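Local coordinates for 3-oxoacyl-[acyl-carrier-protein] synthase 2 (Rickettsia rickettsii, PDB 4JGA) that probably catalyses the condensation of malonyl-ACP with an acyl-ACP, the chain-lengthening step of bacterial fatty acid synthesis, as a beta-ketoacyl synthase of the thiolase superfamily, at residues Ser376-Ala379 with Ile380-Gln383; Asp308-Asp312 with Ala313-Pro317; Asp84-Arg87 with Leu88-Asp92. All blocks are in the same frame, centred on the assembly; numbering follows the deposited sequence.

Interaction 1. Residues Ser376-Ala379 with Ile380-Gln383; sequences SALA and IRDQ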
loop_
_atom_site.group_PDB
_atom_site.type_symbol
_atom_site.label_atom_id
_atom_site.label_comp_id
_atom_site.label_asym_id
_atom_site.label_seq_id
_atom_site.Cartn_x
_atom_site.Cartn_y
_atom_site.Cartn_z
ATOM N N SER A 376 14.175 -12.395 13.499
ATOM C CA SER A 376 15.226 -11.532 14.039
ATOM C C SER A 376 15.045 -11.272 15.544
ATOM O O SER A 376 16.006 -11.386 16.331
ATOM C CB SER A 376 15.306 -10.220 13.248
ATOM O OG SER A 376 15.689 -10.444 11.880
ATOM N N ALA A 377 13.803 -10.996 15.941
ATOM C CA ALA A 377 13.478 -10.849 17.334
ATOM C C ALA A 377 13.704 -12.147 18.121
ATOM O O ALA A 377 14.142 -12.122 19.264
ATOM C CB ALA A 377 12.041 -10.394 17.470
ATOM N N LEU A 378 13.332 -13.271 17.534
ATOM C CA LEU A 378 13.511 -14.562 18.196
ATOM C C LEU A 378 14.992 -14.936 18.314
ATOM O O LEU A 378 15.375 -15.587 19.251
ATOM C CB LEU A 378 12.704 -15.666 17.472
ATOM C CG LEU A 378 11.189 -15.470 17.568
ATOM C CD1 LEU A 378 10.437 -16.290 16.531
ATOM C CD2 LEU A 378 10.702 -15.835 18.932
ATOM N N ALA A 379 15.813 -14.538 17.341
ATOM C CA ALA A 379 17.257 -14.765 17.452
ATOM C C ALA A 379 17.821 -14.077 18.701
ATOM O O ALA A 379 18.728 -14.593 19.361
ATOM C CB ALA A 379 17.992 -14.278 16.210
ATOM N N ILE A 380 17.274 -12.905 19.011
ATOM C CA ILE A 380 17.641 -12.195 20.233
ATOM C C ILE A 380 17.103 -12.951 21.441
ATOM O O ILE A 380 17.827 -13.165 22.406
ATOM C CB ILE A 380 17.078 -10.768 20.269
ATOM C CG1 ILE A 380 17.870 -9.877 19.324
ATOM C CG2 ILE A 380 17.130 -10.181 21.673
ATOM C CD1 ILE A 380 17.173 -8.564 18.983
ATOM N N ARG A 381 15.823 -13.334 21.392
ATOM C CA ARG A 381 15.232 -14.067 22.537
ATOM C C ARG A 381 16.032 -15.334 22.878
ATOM O O ARG A 381 16.293 -15.591 24.056
ATOM C CB ARG A 381 13.776 -14.439 22.302
ATOM C CG ARG A 381 13.100 -14.939 23.580
ATOM C CD ARG A 381 11.760 -15.620 23.334
ATOM N NE ARG A 381 11.950 -16.870 22.621
ATOM C CZ ARG A 381 10.977 -17.580 22.060
ATOM N NH1 ARG A 381 9.713 -17.201 22.151
ATOM N NH2 ARG A 381 11.280 -18.690 21.406
ATOM N N ASP A 382 16.430 -16.097 21.854
ATOM C CA ASP A 382 17.036 -17.396 22.067
ATOM C C ASP A 382 18.542 -17.414 21.815
ATOM O O ASP A 382 19.160 -18.462 21.912
ATOM C CB ASP A 382 16.338 -18.471 21.228
ATOM C CG ASP A 382 14.884 -18.686 21.650
ATOM O OD1 ASP A 382 14.481 -18.201 22.738
ATOM O OD2 ASP A 382 14.123 -19.294 20.867
ATOM N N GLN A 383 19.134 -16.247 21.530
ATOM C CA GLN A 383 20.590 -16.151 21.354
ATOM C C GLN A 383 21.062 -17.233 20.394
ATOM O O GLN A 383 21.967 -18.028 20.659
ATOM C CB GLN A 383 21.307 -16.234 22.699
ATOM C CG GLN A 383 20.940 -15.105 23.652
ATOM C CD GLN A 383 21.430 -13.750 23.158
ATOM O OE1 GLN A 383 22.626 -13.465 23.188
ATOM N NE2 GLN A 383 20.509 -12.925 22.679
#
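Leu378 and Arg381 run side by side in the last turns of helix 368-382, and the leucine lays one methyl on the flat of the guanidinium. CD2 of Leu378 sits over the centre of that group, 3.6 Å from CZ of Arg381, an apolar bed for a planar cation. The same guanidinium is held at its edge by the next residue. NE of Arg381 gives a bond of 2.9 Å to OD1 of Asp382 and NH2 one of 3.0 Å to OD2, a side-on salt bridge with both oxygens close to the guanidinium plane. OD1 is approached from above the carboxylate plane, while OD2 is met on its syn side. The arginine chain can curl back to its neighbour because it is bent at chi3 (68°) and extended before that. OD2 also accepts a bond from Trp37 NE1, which ties the carboxylate to helix 33-41.

Beneath these side chains the backbone keeps helical bonds, Arg381 N to Ala377 O and Asp382 N to Leu378 O, with Ile380 N to Ser376 O weaker. Gln383 then takes a positive phi (49°) and leaves the helix. Its amide turns back, and NE2 donates 2.7 Å to Ile380 O, in the carbonyl plane and on a lone pair; NE2 also bonds to Ile412 O.

The buried side suits small or branched apolar residues. Ile380 packs on Val415 of strand 414-421 and Ile431 of strand 425-432, Ala379 meets Ile412, and Leu378 lies against Val33 and Trp37, so the helix end is set between the central sheet and helix 33-41.

Interaction 2. Residues Asp308-Asp312 with Ala313-Pro317; sequences DAMLD and ATITP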
loop_
_atom_site.group_PDB
_atom_site.type_symbol
_atom_site.label_atom_id
_atom_site.label_comp_id
_atom_site.label_asym_id
_atom_site.label_seq_id
_atom_site.Cartn_x
_atom_site.Cartn_y
_atom_site.Cartn_z
ATOM N N ASP A 308 21.643 3.799 6.604
ATOM C CA ASP A 308 20.685 4.723 7.211
ATOM C C ASP A 308 19.956 4.121 8.423
ATOM O O ASP A 308 19.626 4.822 9.351
ATOM C CB ASP A 308 19.635 5.137 6.189
ATOM C CG ASP A 308 20.224 5.981 5.044
ATOM O OD1 ASP A 308 21.438 6.319 5.050
ATOM O OD2 ASP A 308 19.415 6.267 4.145
ATOM N N ALA A 309 19.703 2.826 8.386
ATOM C CA ALA A 309 18.985 2.184 9.477
ATOM C C ALA A 309 19.815 2.278 10.751
ATOM O O ALA A 309 19.301 2.587 11.816
ATOM C CB ALA A 309 18.664 0.745 9.130
ATOM N N MET A 310 21.126 2.135 10.591
ATOM C CA MET A 310 22.076 2.233 11.708
ATOM C C MET A 310 22.295 3.653 12.169
ATOM O O MET A 310 22.354 3.906 13.369
ATOM C CB MET A 310 23.390 1.559 11.335
ATOM C CG MET A 310 23.260 0.050 11.285
ATOM S SD MET A 310 24.832 -0.761 11.004
ATOM C CE MET A 310 25.234 -0.285 9.350
ATOM N N LEU A 311 22.368 4.588 11.221
ATOM C CA LEU A 311 22.414 5.993 11.588
ATOM C C LEU A 311 21.145 6.415 12.344
ATOM O O LEU A 311 21.209 7.127 13.344
ATOM C CB LEU A 311 22.648 6.886 10.352
ATOM C CG LEU A 311 24.044 6.784 9.717
ATOM C CD1 LEU A 311 24.084 7.576 8.412
ATOM C CD2 LEU A 311 25.169 7.281 10.650
ATOM N N ASP A 312 20.007 5.978 11.851
ATOM C CA ASP A 312 18.704 6.257 12.461
ATOM C C ASP A 312 18.708 5.690 13.908
ATOM O O ASP A 312 18.248 6.352 14.830
ATOM C CB ASP A 312 17.590 5.626 11.594
ATOM C CG ASP A 312 16.174 5.935 12.092
ATOM O OD1 ASP A 312 15.949 7.065 12.495
ATOM O OD2 ASP A 312 15.288 5.041 12.091
ATOM N N ALA A 313 19.302 4.507 14.090
ATOM C CA ALA A 313 19.460 3.869 15.419
ATOM C C ALA A 313 20.531 4.473 16.332
ATOM O O ALA A 313 20.633 4.096 17.519
ATOM C CB ALA A 313 19.762 2.410 15.224
ATOM N N THR A 314 21.321 5.407 15.787
ATOM C CA THR A 314 22.504 5.942 16.423
ATOM C C THR A 314 23.426 4.818 16.942
ATOM O O THR A 314 23.955 4.888 18.031
ATOM C CB THR A 314 22.151 6.993 17.501
ATOM O OG1 THR A 314 21.441 6.366 18.565
ATOM C CG2 THR A 314 21.213 8.035 16.948
ATOM N N ILE A 315 23.635 3.795 16.118
ATOM C CA ILE A 315 24.667 2.804 16.384
ATOM C C ILE A 315 25.708 2.783 15.264
ATOM O O ILE A 315 25.504 3.369 14.180
ATOM C CB ILE A 315 24.075 1.391 16.539
ATOM C CG1 ILE A 315 23.488 0.883 15.213
ATOM C CG2 ILE A 315 23.014 1.375 17.619
ATOM C CD1 ILE A 315 23.155 -0.594 15.259
ATOM N N THR A 316 26.804 2.070 15.528
ATOM C CA THR A 316 27.898 1.917 14.569
ATOM C C THR A 316 27.905 0.463 14.082
ATOM O O THR A 316 27.302 -0.404 14.709
ATOM C CB THR A 316 29.232 2.306 15.206
ATOM O OG1 THR A 316 29.375 1.616 16.443
ATOM C CG2 THR A 316 29.300 3.834 15.488
ATOM N N PRO A 317 28.532 0.192 12.925
ATOM C CA PRO A 317 28.364 -1.146 12.347
ATOM C C PRO A 317 28.996 -2.302 13.142
ATOM O O PRO A 317 28.536 -3.425 13.018
ATOM C CB PRO A 317 29.003 -1.006 10.971
ATOM C CG PRO A 317 28.841 0.450 10.635
ATOM C CD PRO A 317 29.081 1.145 11.944
#
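Ala313 meets the last turn of helix 300-312 through its N, which bonds to Ala309 O at 3.0 Å; its small methyl suits a buried place against Ile281 of strand 278-287.

Thr314 follows with a positive phi (50°) and ends the helix in a Schellman motif. Its N donates to Leu311 O from above the carbonyl plane, while Ile315 N reaches back to Met310 O at 3.0 Å with an N-H...O angle of 162°. The hydroxyl OG1 of Thr314 donates to Ala313 O at 2.6 Å, and CG2 lies near Leu311 O.

Ile315 turns the chain back along the helix and brings apolar bulk to it. Its CG1 stands between the backbone N and the carbonyl carbon (chi1 67°), which sets it against Met310, 3.9 Å from CB; the two side chains cross at about a right angle. Thr316 is exposed and bonds through OG1 to Asp318, a ligand of the sodium ion.

Pro317 completes the apolar patch. Met310 bends at its thioether, bringing CE to 3.9 Å from Pro317 CG and SD to 3.8 Å from Pro317 CA. A flexible methionine suits a place where it must touch two differently shaped partners.

Met310 and Pro317 continue onto Phe345 of helix 331-345, Ile315 packs on Val430 of strand 425-432, and Asp312 OD2 accepts a bond from Tyr283 N of strand 278-287 and forms a salt bridge to Arg197 of helix 187-200.

Interaction 3. Residues Asp84-Arg87 with Leu88-Asp92; sequences DINR and LSKMD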
loop_
_atom_site.group_PDB
_atom_site.type_symbol
_atom_site.label_atom_id
_atom_site.label_comp_id
_atom_site.label_asym_id
_atom_site.label_seq_id
_atom_site.Cartn_x
_atom_site.Cartn_y
_atom_site.Cartn_z
ATOM N N ASP A 84 -17.957 -15.902 12.700
ATOM C CA ASP A 84 -17.188 -15.132 11.748
ATOM C C ASP A 84 -16.536 -15.944 10.620
ATOM O O ASP A 84 -15.893 -15.355 9.755
ATOM C CB ASP A 84 -16.036 -14.427 12.458
ATOM C CG ASP A 84 -16.478 -13.420 13.464
ATOM O OD1 ASP A 84 -17.654 -13.173 13.626
ATOM O OD2 ASP A 84 -15.583 -12.849 14.108
ATOM N N ILE A 85 -16.650 -17.267 10.645
ATOM C CA ILE A 85 -15.961 -18.117 9.678
ATOM C C ILE A 85 -16.477 -17.886 8.261
ATOM O O ILE A 85 -15.700 -17.757 7.339
ATOM C CB ILE A 85 -16.059 -19.615 10.034
ATOM C CG1 ILE A 85 -15.189 -19.893 11.269
ATOM C CG2 ILE A 85 -15.602 -20.499 8.876
ATOM C CD1 ILE A 85 -15.491 -21.200 11.952
ATOM N N ASN A 86 -17.789 -17.834 8.110
ATOM C CA ASN A 86 -18.394 -17.674 6.794
ATOM C C ASN A 86 -17.857 -16.449 6.012
ATOM O O ASN A 86 -17.368 -16.588 4.890
ATOM C CB ASN A 86 -19.881 -17.536 6.925
ATOM C CG ASN A 86 -20.558 -17.494 5.581
ATOM O OD1 ASN A 86 -20.298 -18.348 4.747
ATOM N ND2 ASN A 86 -21.426 -16.514 5.363
ATOM N N ARG A 87 -17.916 -15.275 6.635
ATOM C CA ARG A 87 -17.416 -14.066 5.999
ATOM C C ARG A 87 -15.914 -14.160 5.661
ATOM O O ARG A 87 -15.478 -13.755 4.572
ATOM C CB ARG A 87 -17.699 -12.842 6.870
ATOM C CG ARG A 87 -16.886 -11.627 6.429
ATOM C CD ARG A 87 -17.029 -10.422 7.345
ATOM N NE ARG A 87 -16.343 -10.645 8.619
ATOM C CZ ARG A 87 -16.524 -9.880 9.694
ATOM N NH1 ARG A 87 -17.318 -8.808 9.633
ATOM N NH2 ARG A 87 -15.887 -10.173 10.822
ATOM N N LEU A 88 -15.116 -14.675 6.598
ATOM C CA LEU A 88 -13.688 -14.731 6.398
ATOM C C LEU A 88 -13.385 -15.663 5.228
ATOM O O LEU A 88 -12.429 -15.419 4.469
ATOM C CB LEU A 88 -12.957 -15.184 7.685
ATOM C CG LEU A 88 -11.430 -15.270 7.603
ATOM C CD1 LEU A 88 -10.841 -13.963 7.098
ATOM C CD2 LEU A 88 -10.770 -15.616 8.936
ATOM N N SER A 89 -14.189 -16.725 5.090
ATOM C CA SER A 89 -13.924 -17.742 4.058
ATOM C C SER A 89 -14.121 -17.193 2.625
ATOM O O SER A 89 -13.549 -17.727 1.692
ATOM C CB SER A 89 -14.776 -18.986 4.249
ATOM O OG SER A 89 -16.129 -18.688 4.001
ATOM N N LYS A 90 -14.843 -16.084 2.484
ATOM C CA LYS A 90 -15.047 -15.431 1.184
ATOM C C LYS A 90 -13.844 -14.611 0.739
ATOM O O LYS A 90 -13.742 -14.254 -0.421
ATOM C CB LYS A 90 -16.229 -14.474 1.261
ATOM C CG LYS A 90 -17.450 -15.071 1.905
ATOM C CD LYS A 90 -18.065 -16.097 1.021
ATOM C CE LYS A 90 -19.398 -16.491 1.632
ATOM N NZ LYS A 90 -19.773 -17.783 1.050
ATOM N N MET A 91 -12.968 -14.266 1.688
ATOM C CA MET A 91 -11.801 -13.434 1.423
ATOM C C MET A 91 -10.688 -14.250 0.781
ATOM O O MET A 91 -10.677 -15.474 0.879
ATOM C CB MET A 91 -11.297 -12.809 2.731
ATOM C CG MET A 91 -12.380 -12.100 3.571
ATOM S SD MET A 91 -13.263 -10.774 2.728
ATOM C CE MET A 91 -12.113 -9.478 2.853
ATOM N N ASP A 92 -9.769 -13.569 0.093
ATOM C CA ASP A 92 -8.590 -14.213 -0.448
ATOM C C ASP A 92 -7.736 -14.799 0.700
ATOM O O ASP A 92 -7.705 -14.272 1.822
ATOM C CB ASP A 92 -7.744 -13.230 -1.252
ATOM C CG ASP A 92 -6.666 -13.921 -2.071
ATOM O OD1 ASP A 92 -7.018 -14.420 -3.181
ATOM O OD2 ASP A 92 -5.500 -14.024 -1.589
#
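The short helix 85-89 gives way to a turn that leads to the N-cap of helix 93-109, and its last carbonyls are taken up by a serine hydroxyl and by backbone bonds reaching three residues back. Ser89 OG donates to Asn86 O at 2.6 Å. Its chi1 of 68° swings the hydroxyl back over the preceding turn, a role that serine fills well because its oxygen is only one bond beyond CB. Ser89 N bonds to Ile85 O at 2.9 Å and has a weak second bond to Asn86 O, so the hydroxyl is the main partner of Asn86 O, with the amide only a weak second one.

Lys90 N next donates to Arg87 O at 3.2 Å from above the carbonyl plane, a bond three residues back. The lysine chain folds back at chi2 (-70°), laying CG 3.3 Å from Asn86 O and CE 3.7 Å from Asn86 OD1. Its methylenes thus make the contact with the asparagine, and Lys90 NZ, at 3.8 Å from Asn86 OD1, is too far for a hydrogen bond. On the other flank Met91 CG lies 3.7 Å from Arg87 O.

Asp92 caps the helix that follows, with OD2 bonded to Phe94 N, while OD1 takes Met135 N. Leu88 fills the buried side against Leu167 of helix 163-172 and Ile95 of helix 93-109. Arg87 and Met91 also touch Leu167, and both pack on Met292 of the second subunit.

In the fold
All three contacts sit where a helix ends, but in separate parts of the subunit. Interactions 1 and 2 both belong to the C-terminal half of the synthase; their centres are 20 Å apart and their nearest atoms about 11 Å, without touching, though both pack on strand 425-432. Each also lies near a bound metal: the side chain of Ser376 is about 6 Å from the potassium ion, whose ligands include Glu372 and Ser417, and that of Thr316 about 9 Å from the sodium ion. Interaction 3, in the N-terminal half, is remote, its centre 34 Å from that of interaction 1 and 43 Å from that of interaction 2, and it faces the second subunit.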